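Local coordinates for protein prolyl oligopeptidase (Novosphingobium capsulatum, PDB 1YR2) that probably cleaves oligopeptides on the carboxyl side of proline, and of alanine less readily, as a serine peptidase of the prolyl oligopeptidase family, at residues Ser426-Pro431 with Thr503-Ser507; Ala384-Val388 with Ile406-Ser410; Asp187-Phe193 with Glu205-Phe211. All blocks are in the same frame, centred on the assembly; numbering follows the deposited sequence.

Overall arrangement
Going along the chain from the N terminus, contact 3 comes first: residues 187-193 and 205-211 close a short hairpin between the last two strands of one four-stranded propeller blade. Contact 2 follows, where 384-388 meets 406-410 and the chain passes from one blade to the next. Contact 1 then closes the longest loop, bringing 426-431 of the propeller against 503-507, ahead of helix 508-514 in the peptidase domain. The three loops run in series, none nested or crossed. Contacts 1 and 2 touch through neighbouring strands 408-413 and 421-427, whereas contact 3 lies with its centre about 35 Å from either, in another blade.

Contact 1: residues Ser426-Pro431 with Thr503-Ser507; sequences SSFTQP and TPWFS
Pro431 lies flat over the ring of Phe506, its CG 3.6 Å from the ring centroid and 2° off the normal, a nearly centred CH-pi contact. The Phe506 ring gets there because CG is anti to the backbone N (chi1 179°); the carbonyl O of Ser427 then sits at the ring's edge, in its plane. Phe428 meets Trp505 differently: its edge is turned to the face of the indole, with CE1 3.9 Å from Trp505 CE3 and the planes at 62°, an offset edge-to-face pair. Phe428 also bears on Pro504, with Phe428 CZ 3.6 Å from Pro504 CA. Two waters bridge the segments: one accepts from Phe506 N at 3.0 Å and bonds the Ser426 hydroxyl, OG; the other links the backbone atoms Phe428 O and Ser507 N. Were Phe506 an alanine, Pro431 would probably lose the aromatic face it rests on, and a gap would open beside the type I turn of Ser427 to Gln430. The contact joins the end of propeller strand 421-427 to the loop before helix 508-514, with Phe428 also packed on strands 459-467 and 473-481, and Phe506 on Met511 of the helix.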
loop_
_atom_site.group_PDB
_atom_site.type_symbol
_atom_site.label_atom_id
_atom_site.label_comp_id
_atom_site.label_asym_id
_atom_site.label_seq_id
_atom_site.Cartn_x
_atom_site.Cartn_y
_atom_site.Cartn_z
ATOM N N SER A 426 7.563 -7.200 3.510
ATOM C CA SER A 426 6.872 -7.731 2.340
ATOM C C SER A 426 7.608 -7.333 1.067
ATOM O O SER A 426 8.450 -6.396 1.067
ATOM C CB SER A 426 5.435 -7.258 2.324
ATOM O OG SER A 426 5.384 -5.942 1.804
ATOM N N SER A 427 7.351 -8.041 -0.017
ATOM C CA SER A 427 7.925 -7.661 -1.289
ATOM C C SER A 427 7.171 -8.347 -2.411
ATOM O O SER A 427 6.218 -9.026 -2.155
ATOM C CB SER A 427 9.428 -8.022 -1.361
ATOM O OG SER A 427 10.050 -7.273 -2.403
ATOM N N PHE A 428 7.609 -8.170 -3.658
ATOM C CA PHE A 428 6.874 -8.720 -4.797
ATOM C C PHE A 428 6.761 -10.239 -4.730
ATOM O O PHE A 428 5.810 -10.804 -5.260
ATOM C CB PHE A 428 7.494 -8.274 -6.114
ATOM C CG PHE A 428 7.558 -6.809 -6.270
ATOM C CD1 PHE A 428 6.414 -6.086 -6.503
ATOM C CD2 PHE A 428 8.775 -6.122 -6.105
ATOM C CE1 PHE A 428 6.444 -4.712 -6.620
ATOM C CE2 PHE A 428 8.830 -4.725 -6.281
ATOM C CZ PHE A 428 7.646 -4.023 -6.511
ATOM N N THR A 429 7.689 -10.910 -4.040
ATOM C CA THR A 429 7.596 -12.366 -3.893
ATOM C C THR A 429 7.528 -12.796 -2.462
ATOM O O THR A 429 7.788 -13.969 -2.137
ATOM C CB THR A 429 8.798 -13.042 -4.538
ATOM O OG1 THR A 429 9.997 -12.441 -4.002
ATOM C CG2 THR A 429 8.794 -12.723 -6.042
ATOM N N GLN A 430 7.122 -11.887 -1.602
ATOM C CA GLN A 430 6.994 -12.168 -0.166
ATOM C C GLN A 430 5.748 -11.522 0.389
ATOM O O GLN A 430 5.728 -10.320 0.694
ATOM C CB GLN A 430 8.250 -11.707 0.559
ATOM C CG GLN A 430 8.245 -11.878 2.071
ATOM C CD GLN A 430 8.140 -13.312 2.449
ATOM O OE1 GLN A 430 9.140 -14.024 2.424
ATOM N NE2 GLN A 430 6.932 -13.757 2.787
ATOM N N PRO A 431 4.665 -12.278 0.541
ATOM C CA PRO A 431 3.534 -11.751 1.290
ATOM C C PRO A 431 3.968 -11.332 2.693
ATOM O O PRO A 431 4.878 -11.945 3.255
ATOM C CB PRO A 431 2.556 -12.934 1.328
ATOM C CG PRO A 431 3.008 -13.846 0.231
ATOM C CD PRO A 431 4.471 -13.673 0.122
ATOM N N THR A 503 6.559 1.585 -3.897
ATOM C CA THR A 503 7.494 0.773 -3.140
ATOM C C THR A 503 7.039 -0.677 -3.180
ATOM O O THR A 503 5.911 -0.916 -3.510
ATOM C CB THR A 503 7.560 1.229 -1.675
ATOM O OG1 THR A 503 6.246 1.346 -1.130
ATOM C CG2 THR A 503 8.076 2.630 -1.592
ATOM N N PRO A 504 7.920 -1.639 -2.911
ATOM C CA PRO A 504 7.526 -3.041 -3.073
ATOM C C PRO A 504 6.306 -3.458 -2.227
ATOM O O PRO A 504 6.152 -3.049 -1.099
ATOM C CB PRO A 504 8.779 -3.820 -2.631
ATOM C CG PRO A 504 9.924 -2.874 -2.908
ATOM C CD PRO A 504 9.346 -1.521 -2.506
ATOM N N TRP A 505 5.490 -4.326 -2.796
ATOM C CA TRP A 505 4.379 -4.949 -2.102
ATOM C C TRP A 505 4.107 -6.299 -2.762
ATOM O O TRP A 505 4.583 -6.549 -3.866
ATOM C CB TRP A 505 3.143 -4.054 -2.133
ATOM C CG TRP A 505 2.309 -4.091 -3.377
ATOM C CD1 TRP A 505 1.135 -4.759 -3.543
ATOM C CD2 TRP A 505 2.571 -3.430 -4.614
ATOM N NE1 TRP A 505 0.660 -4.577 -4.827
ATOM C CE2 TRP A 505 1.535 -3.762 -5.501
ATOM C CE3 TRP A 505 3.607 -2.613 -5.078
ATOM C CZ2 TRP A 505 1.475 -3.279 -6.798
ATOM C CZ3 TRP A 505 3.544 -2.113 -6.382
ATOM C CH2 TRP A 505 2.479 -2.459 -7.226
ATOM N N PHE A 506 3.307 -7.111 -2.113
ATOM C CA PHE A 506 2.969 -8.417 -2.659
ATOM C C PHE A 506 1.653 -8.344 -3.392
ATOM O O PHE A 506 0.625 -8.035 -2.792
ATOM C CB PHE A 506 2.936 -9.536 -1.571
ATOM C CG PHE A 506 2.562 -10.860 -2.152
ATOM C CD1 PHE A 506 3.465 -11.554 -2.874
ATOM C CD2 PHE A 506 1.263 -11.337 -2.060
ATOM C CE1 PHE A 506 3.133 -12.771 -3.521
ATOM C CE2 PHE A 506 0.904 -12.545 -2.676
ATOM C CZ PHE A 506 1.851 -13.257 -3.411
ATOM N N SER A 507 1.683 -8.647 -4.689
ATOM C CA SER A 507 0.525 -8.729 -5.543
ATOM C C SER A 507 0.379 -10.174 -6.003
ATOM O O SER A 507 1.281 -10.693 -6.668
ATOM C CB SER A 507 0.761 -7.869 -6.810
ATOM O OG SER A 507 -0.206 -8.134 -7.795
HETATM O O HOH W 1 2.600 -6.261 0.643
HETATM O O HOH W 2 3.773 -9.460 -6.501
#

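Contact 2: residues Ala384-Val388 with Ile406-Ser410; sequences AKSQV and IGSAS
Ser386 carries the direct polar part of this contact, using both its backbone and its side chain against Gly407, Ser408 and Ala409. Its N donates to Gly407 O at 3.0 Å, the N-H pointing almost straight at the oxygen (169°). Its hydroxyl then accepts from Ala409 N, with OG 2.8 Å from that nitrogen and the bond equally straight. What brings the oxygen there is the first torsion: OG stands opposite the carbonyl carbon (chi1 -71°), next to the residue's own N. With its N and OG together, Ser386 holds the carbonyl of Gly407 and the amide of Ala409, two residues apart in 406-410.

Two waters extend the polar contact. One donates to Ser386 O at 2.8 Å and accepts from Gly407 N; the second donates to Ser386 OG and to Ser408 OG, at 2.7 Å from the latter. The Ser386 hydroxyl is therefore gripped from two sources, an amide and a water, while Ser408 OG also bonds Pro504 O.

Two apolar contacts accompany these bonds. Val388 CG2 meets the methyl of Ala409, CB, at 3.8 Å. Further back, the aliphatic part of Lys385 crosses Ile406, CD lying 3.9 Å from CG2 of the isoleucine, and the chain bends at its last torsion to carry NZ off to Gln463 OE1 and His382 O.

The axes of the short segments 385-388 and 408-410 approach to 5.7 Å at 59°, too splayed for one continuous sheet, and the two strands belong to different sheets, adjacent blades of the propeller. Strand 385-392 is the third strand of its blade, between 375-382 and 397-400, and 408-413 is the first strand of the following blade, paired with 421-427; Ile406 rests on Val461 and Gln463 of strand 459-467.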
loop_
_atom_site.group_PDB
_atom_site.type_symbol
_atom_site.label_atom_id
_atom_site.label_comp_id
_atom_site.label_asym_id
_atom_site.label_seq_id
_atom_site.Cartn_x
_atom_site.Cartn_y
_atom_site.Cartn_z
ATOM N N ALA A 384 13.352 4.092 -3.270
ATOM C CA ALA A 384 12.055 3.452 -3.526
ATOM C C ALA A 384 11.822 2.096 -2.881
ATOM O O ALA A 384 10.983 1.379 -3.326
ATOM C CB ALA A 384 11.807 3.391 -5.042
ATOM N N LYS A 385 12.539 1.791 -1.805
ATOM C CA LYS A 385 12.401 0.544 -1.066
ATOM C C LYS A 385 12.831 0.866 0.377
ATOM O O LYS A 385 13.332 1.945 0.664
ATOM C CB LYS A 385 13.288 -0.549 -1.695
ATOM C CG LYS A 385 14.811 -0.154 -1.522
ATOM C CD LYS A 385 15.783 -1.041 -2.151
ATOM C CE LYS A 385 17.201 -0.400 -1.984
ATOM N NZ LYS A 385 17.178 0.846 -2.810
ATOM N N SER A 386 12.642 -0.064 1.284
ATOM C CA SER A 386 12.942 0.168 2.679
ATOM C C SER A 386 14.435 -0.033 2.980
ATOM O O SER A 386 15.064 -0.933 2.471
ATOM C CB SER A 386 12.079 -0.705 3.594
ATOM O OG SER A 386 10.718 -0.279 3.614
ATOM N N GLN A 387 14.991 0.846 3.814
ATOM C CA GLN A 387 16.233 0.626 4.511
ATOM C C GLN A 387 15.955 0.900 5.988
ATOM O O GLN A 387 15.504 2.004 6.328
ATOM C CB GLN A 387 17.308 1.601 4.037
ATOM C CG GLN A 387 18.621 1.398 4.747
ATOM C CD GLN A 387 19.694 2.202 4.152
ATOM O OE1 GLN A 387 19.667 3.426 4.240
ATOM N NE2 GLN A 387 20.685 1.524 3.559
ATOM N N VAL A 388 16.222 -0.075 6.863
ATOM C CA VAL A 388 15.987 0.079 8.291
ATOM C C VAL A 388 17.335 0.262 8.958
ATOM O O VAL A 388 18.171 -0.634 8.936
ATOM C CB VAL A 388 15.239 -1.127 8.891
ATOM C CG1 VAL A 388 14.968 -0.878 10.408
ATOM C CG2 VAL A 388 13.899 -1.392 8.162
ATOM N N ILE A 406 15.353 -7.158 -1.220
ATOM C CA ILE A 406 14.684 -5.858 -1.482
ATOM C C ILE A 406 13.209 -5.960 -1.121
ATOM O O ILE A 406 12.548 -6.881 -1.529
ATOM C CB ILE A 406 14.888 -5.439 -2.955
ATOM C CG1 ILE A 406 16.338 -4.983 -3.161
ATOM C CG2 ILE A 406 13.955 -4.300 -3.354
ATOM C CD1 ILE A 406 16.727 -4.869 -4.668
ATOM N N GLY A 407 12.700 -4.990 -0.371
ATOM C CA GLY A 407 11.299 -4.993 -0.004
ATOM C C GLY A 407 10.869 -3.810 0.826
ATOM O O GLY A 407 11.473 -2.750 0.802
ATOM N N SER A 408 9.720 -3.956 1.483
ATOM C CA SER A 408 9.161 -2.893 2.286
ATOM C C SER A 408 9.023 -3.368 3.748
ATOM O O SER A 408 8.503 -4.465 4.028
ATOM C CB SER A 408 7.822 -2.493 1.750
ATOM O OG SER A 408 7.976 -1.826 0.491
ATOM N N ALA A 409 9.469 -2.531 4.677
ATOM C CA ALA A 409 9.319 -2.863 6.095
ATOM C C ALA A 409 8.141 -2.057 6.652
ATOM O O ALA A 409 8.021 -0.857 6.431
ATOM C CB ALA A 409 10.555 -2.556 6.868
ATOM N N SER A 410 7.225 -2.727 7.322
ATOM C CA SER A 410 6.189 -2.004 8.034
ATOM C C SER A 410 6.625 -1.915 9.472
ATOM O O SER A 410 7.662 -1.320 9.787
ATOM C CB SER A 410 4.857 -2.674 7.825
ATOM O OG SER A 410 4.670 -2.780 6.426
HETATM O O HOH W 3 14.812 -3.086 0.693
HETATM O O HOH W 4 9.234 0.508 1.117
#

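Contact 3: residues Asp187-Phe193 with Glu205-Phe211; sequences DWRTVKF and ELKWVKF
Trp188 and Lys210 face each other near one end of an antiparallel beta hairpin, the last two strands of a four-stranded propeller blade. The hairpin has a beta bulge: Arg189 pairs with Val209 and Val191 with Leu206, a register shift of one residue, and the chain turns a corner at Trp208. Val191 and Leu206 exchange two backbone bonds, and a water joins Arg189 O to Trp208 N across the bulge.

Lys210 is the side chain to follow. CB lies 3.7 Å from Trp188 CE3, on the six-membered ring of the indole. CG, placed by a chi1 of 175° opposite the backbone N, comes 3.4 Å from Asp187 O, and CD packs on Asp187 CB. A bend at the third torsion (51°) then swings the rest across the indole: CE sits over the six-membered ring in a CH-pi contact, and NZ is 4.0 Å from the centroid of that ring, a cation-pi interaction. The ammonium also hydrogen-bonds Asn240 OD1 and makes a second cation-pi contact with Phe227.

The opposite face of the same indole takes the edge of Trp208, whose CE3 lies over its centre, with the planes at 85°. Trp188 is thus held between a ring edge and a lysine chain, while Val209 O lies in plane at its edge.

Further along, Val191 and Leu206 lie side by side and Val191 CG2 touches Val209 CG2, on the face that Leu206 and Val209 extend to Tyr224 of strand 221-226 in the next blade. Arg189 has its charge met by Asp166. Within the bulge, Lys207, bent at its second torsion, reaches back over the partner strand, and its NZ donates to Thr190 OG1 at 2.8 Å.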
loop_
_atom_site.group_PDB
_atom_site.type_symbol
_atom_site.label_atom_id
_atom_site.label_comp_id
_atom_site.label_asym_id
_atom_site.label_seq_id
_atom_site.Cartn_x
_atom_site.Cartn_y
_atom_site.Cartn_z
ATOM N N ASP A 187 -18.634 4.440 14.856
ATOM C CA ASP A 187 -17.328 4.931 15.357
ATOM C C ASP A 187 -17.172 4.765 16.869
ATOM O O ASP A 187 -16.071 4.901 17.389
ATOM C CB ASP A 187 -17.160 6.411 15.023
ATOM C CG ASP A 187 -16.955 6.665 13.552
ATOM O OD1 ASP A 187 -16.266 5.856 12.872
ATOM O OD2 ASP A 187 -17.415 7.697 13.019
ATOM N N TRP A 188 -18.286 4.548 17.571
ATOM C CA TRP A 188 -18.251 4.299 19.014
ATOM C C TRP A 188 -17.578 2.927 19.248
ATOM O O TRP A 188 -17.655 2.046 18.393
ATOM C CB TRP A 188 -19.656 4.259 19.600
ATOM C CG TRP A 188 -20.402 5.607 19.652
ATOM C CD1 TRP A 188 -21.592 5.932 19.017
ATOM C CD2 TRP A 188 -20.022 6.769 20.399
ATOM N NE1 TRP A 188 -21.942 7.232 19.315
ATOM C CE2 TRP A 188 -21.008 7.767 20.167
ATOM C CE3 TRP A 188 -18.938 7.074 21.252
ATOM C CZ2 TRP A 188 -20.928 9.049 20.742
ATOM C CZ3 TRP A 188 -18.868 8.317 21.835
ATOM C CH2 TRP A 188 -19.873 9.303 21.584
ATOM N N ARG A 189 -16.973 2.749 20.417
ATOM C CA ARG A 189 -16.387 1.494 20.809
ATOM C C ARG A 189 -16.809 1.164 22.218
ATOM O O ARG A 189 -17.176 2.056 23.024
ATOM C CB ARG A 189 -14.884 1.590 20.758
ATOM C CG ARG A 189 -14.317 1.768 19.384
ATOM C CD ARG A 189 -14.486 0.573 18.445
ATOM N NE ARG A 189 -13.860 0.840 17.161
ATOM C CZ ARG A 189 -14.473 1.406 16.131
ATOM N NH1 ARG A 189 -15.724 1.802 16.216
ATOM N NH2 ARG A 189 -13.817 1.615 15.019
ATOM N N THR A 190 -16.793 -0.117 22.535
ATOM C CA THR A 190 -16.952 -0.567 23.905
ATOM C C THR A 190 -15.628 -1.209 24.239
ATOM O O THR A 190 -15.166 -2.054 23.470
ATOM C CB THR A 190 -18.024 -1.615 24.043
ATOM O OG1 THR A 190 -19.299 -1.073 23.636
ATOM C CG2 THR A 190 -18.161 -2.082 25.567
ATOM N N VAL A 191 -14.992 -0.819 25.348
ATOM C CA VAL A 191 -13.763 -1.484 25.763
ATOM C C VAL A 191 -14.079 -2.542 26.793
ATOM O O VAL A 191 -14.774 -2.283 27.722
ATOM C CB VAL A 191 -12.757 -0.505 26.312
ATOM C CG1 VAL A 191 -11.522 -1.225 26.803
ATOM C CG2 VAL A 191 -12.371 0.524 25.203
ATOM N N LYS A 192 -13.593 -3.754 26.585
ATOM C CA LYS A 192 -13.878 -4.912 27.446
ATOM C C LYS A 192 -12.514 -5.484 27.861
ATOM O O LYS A 192 -11.465 -5.105 27.338
ATOM C CB LYS A 192 -14.641 -5.966 26.659
ATOM C CG LYS A 192 -16.039 -5.552 26.293
ATOM C CD LYS A 192 -16.800 -6.636 25.581
ATOM C CE LYS A 192 -18.052 -6.043 24.972
ATOM N NZ LYS A 192 -18.981 -7.072 24.459
ATOM N N PHE A 193 -12.541 -6.423 28.778
ATOM C CA PHE A 193 -11.321 -6.985 29.326
ATOM C C PHE A 193 -11.505 -8.511 29.467
ATOM O O PHE A 193 -12.583 -9.014 29.802
ATOM C CB PHE A 193 -11.019 -6.355 30.700
ATOM C CG PHE A 193 -10.849 -4.848 30.696
ATOM C CD1 PHE A 193 -11.946 -3.994 30.751
ATOM C CD2 PHE A 193 -9.562 -4.276 30.659
ATOM C CE1 PHE A 193 -11.781 -2.629 30.726
ATOM C CE2 PHE A 193 -9.380 -2.925 30.685
ATOM C CZ PHE A 193 -10.461 -2.079 30.713
ATOM N N GLU A 205 -16.683 -2.785 31.574
ATOM C CA GLU A 205 -16.901 -2.343 30.224
ATOM C C GLU A 205 -16.904 -0.844 30.227
ATOM O O GLU A 205 -17.491 -0.189 31.134
ATOM C CB GLU A 205 -18.199 -2.858 29.622
ATOM C CG GLU A 205 -18.387 -4.368 29.564
ATOM C CD GLU A 205 -19.563 -4.745 28.679
ATOM O OE1 GLU A 205 -20.388 -3.859 28.368
ATOM O OE2 GLU A 205 -19.651 -5.918 28.281
ATOM N N LEU A 206 -16.273 -0.275 29.209
ATOM C CA LEU A 206 -16.183 1.165 29.082
ATOM C C LEU A 206 -16.999 1.535 27.858
ATOM O O LEU A 206 -16.776 0.980 26.752
ATOM C CB LEU A 206 -14.726 1.638 28.925
ATOM C CG LEU A 206 -13.755 1.234 30.054
ATOM C CD1 LEU A 206 -12.388 1.682 29.701
ATOM C CD2 LEU A 206 -14.110 1.821 31.393
ATOM N N LYS A 207 -17.941 2.465 28.055
ATOM C CA LYS A 207 -18.803 2.962 26.992
ATOM C C LYS A 207 -18.384 4.382 26.605
ATOM O O LYS A 207 -17.638 5.058 27.319
ATOM C CB LYS A 207 -20.302 2.915 27.423
ATOM C CG LYS A 207 -20.860 1.510 27.676
ATOM C CD LYS A 207 -20.757 0.664 26.424
ATOM C CE LYS A 207 -21.584 -0.636 26.471
ATOM N NZ LYS A 207 -21.645 -1.204 25.081
ATOM N N TRP A 208 -18.824 4.768 25.410
ATOM C CA TRP A 208 -18.617 6.091 24.795
ATOM C C TRP A 208 -17.185 6.369 24.436
ATOM O O TRP A 208 -16.740 7.514 24.361
ATOM C CB TRP A 208 -19.218 7.211 25.639
ATOM C CG TRP A 208 -20.574 6.848 26.083
ATOM C CD1 TRP A 208 -20.964 6.549 27.362
ATOM C CD2 TRP A 208 -21.716 6.643 25.251
ATOM N NE1 TRP A 208 -22.296 6.216 27.378
ATOM C CE2 TRP A 208 -22.789 6.265 26.098
ATOM C CE3 TRP A 208 -21.958 6.774 23.871
ATOM C CZ2 TRP A 208 -24.074 5.987 25.611
ATOM C CZ3 TRP A 208 -23.242 6.504 23.377
ATOM C CH2 TRP A 208 -24.285 6.118 24.251
ATOM N N VAL A 209 -16.458 5.293 24.176
ATOM C CA VAL A 209 -15.070 5.393 23.762
ATOM C C VAL A 209 -15.139 5.634 22.261
ATOM O O VAL A 209 -15.972 5.043 21.565
ATOM C CB VAL A 209 -14.380 4.083 24.057
ATOM C CG1 VAL A 209 -12.998 4.050 23.479
ATOM C CG2 VAL A 209 -14.366 3.814 25.564
ATOM N N LYS A 210 -14.307 6.520 21.770
ATOM C CA LYS A 210 -14.294 6.793 20.353
ATOM C C LYS A 210 -13.011 7.437 19.955
ATOM O O LYS A 210 -12.502 8.313 20.669
ATOM C CB LYS A 210 -15.495 7.666 19.945
ATOM C CG LYS A 210 -15.469 8.092 18.460
ATOM C CD LYS A 210 -16.749 8.759 17.943
ATOM C CE LYS A 210 -17.264 9.887 18.748
ATOM N NZ LYS A 210 -18.532 10.430 18.109
ATOM N N PHE A 211 -12.463 7.015 18.816
ATOM C CA PHE A 211 -11.181 7.577 18.357
ATOM C C PHE A 211 -10.112 7.577 19.452
ATOM O O PHE A 211 -9.450 8.595 19.688
ATOM C CB PHE A 211 -11.362 9.013 17.794
ATOM C CG PHE A 211 -12.352 9.098 16.667
ATOM C CD1 PHE A 211 -12.396 8.111 15.702
ATOM C CD2 PHE A 211 -13.202 10.203 16.563
ATOM C CE1 PHE A 211 -13.360 8.181 14.677
ATOM C CE2 PHE A 211 -14.129 10.295 15.557
ATOM C CZ PHE A 211 -14.214 9.257 14.609
HETATM O O HOH W 5 -13.370 4.742 17.291
HETATM O O HOH W 6 -20.033 2.737 23.405
#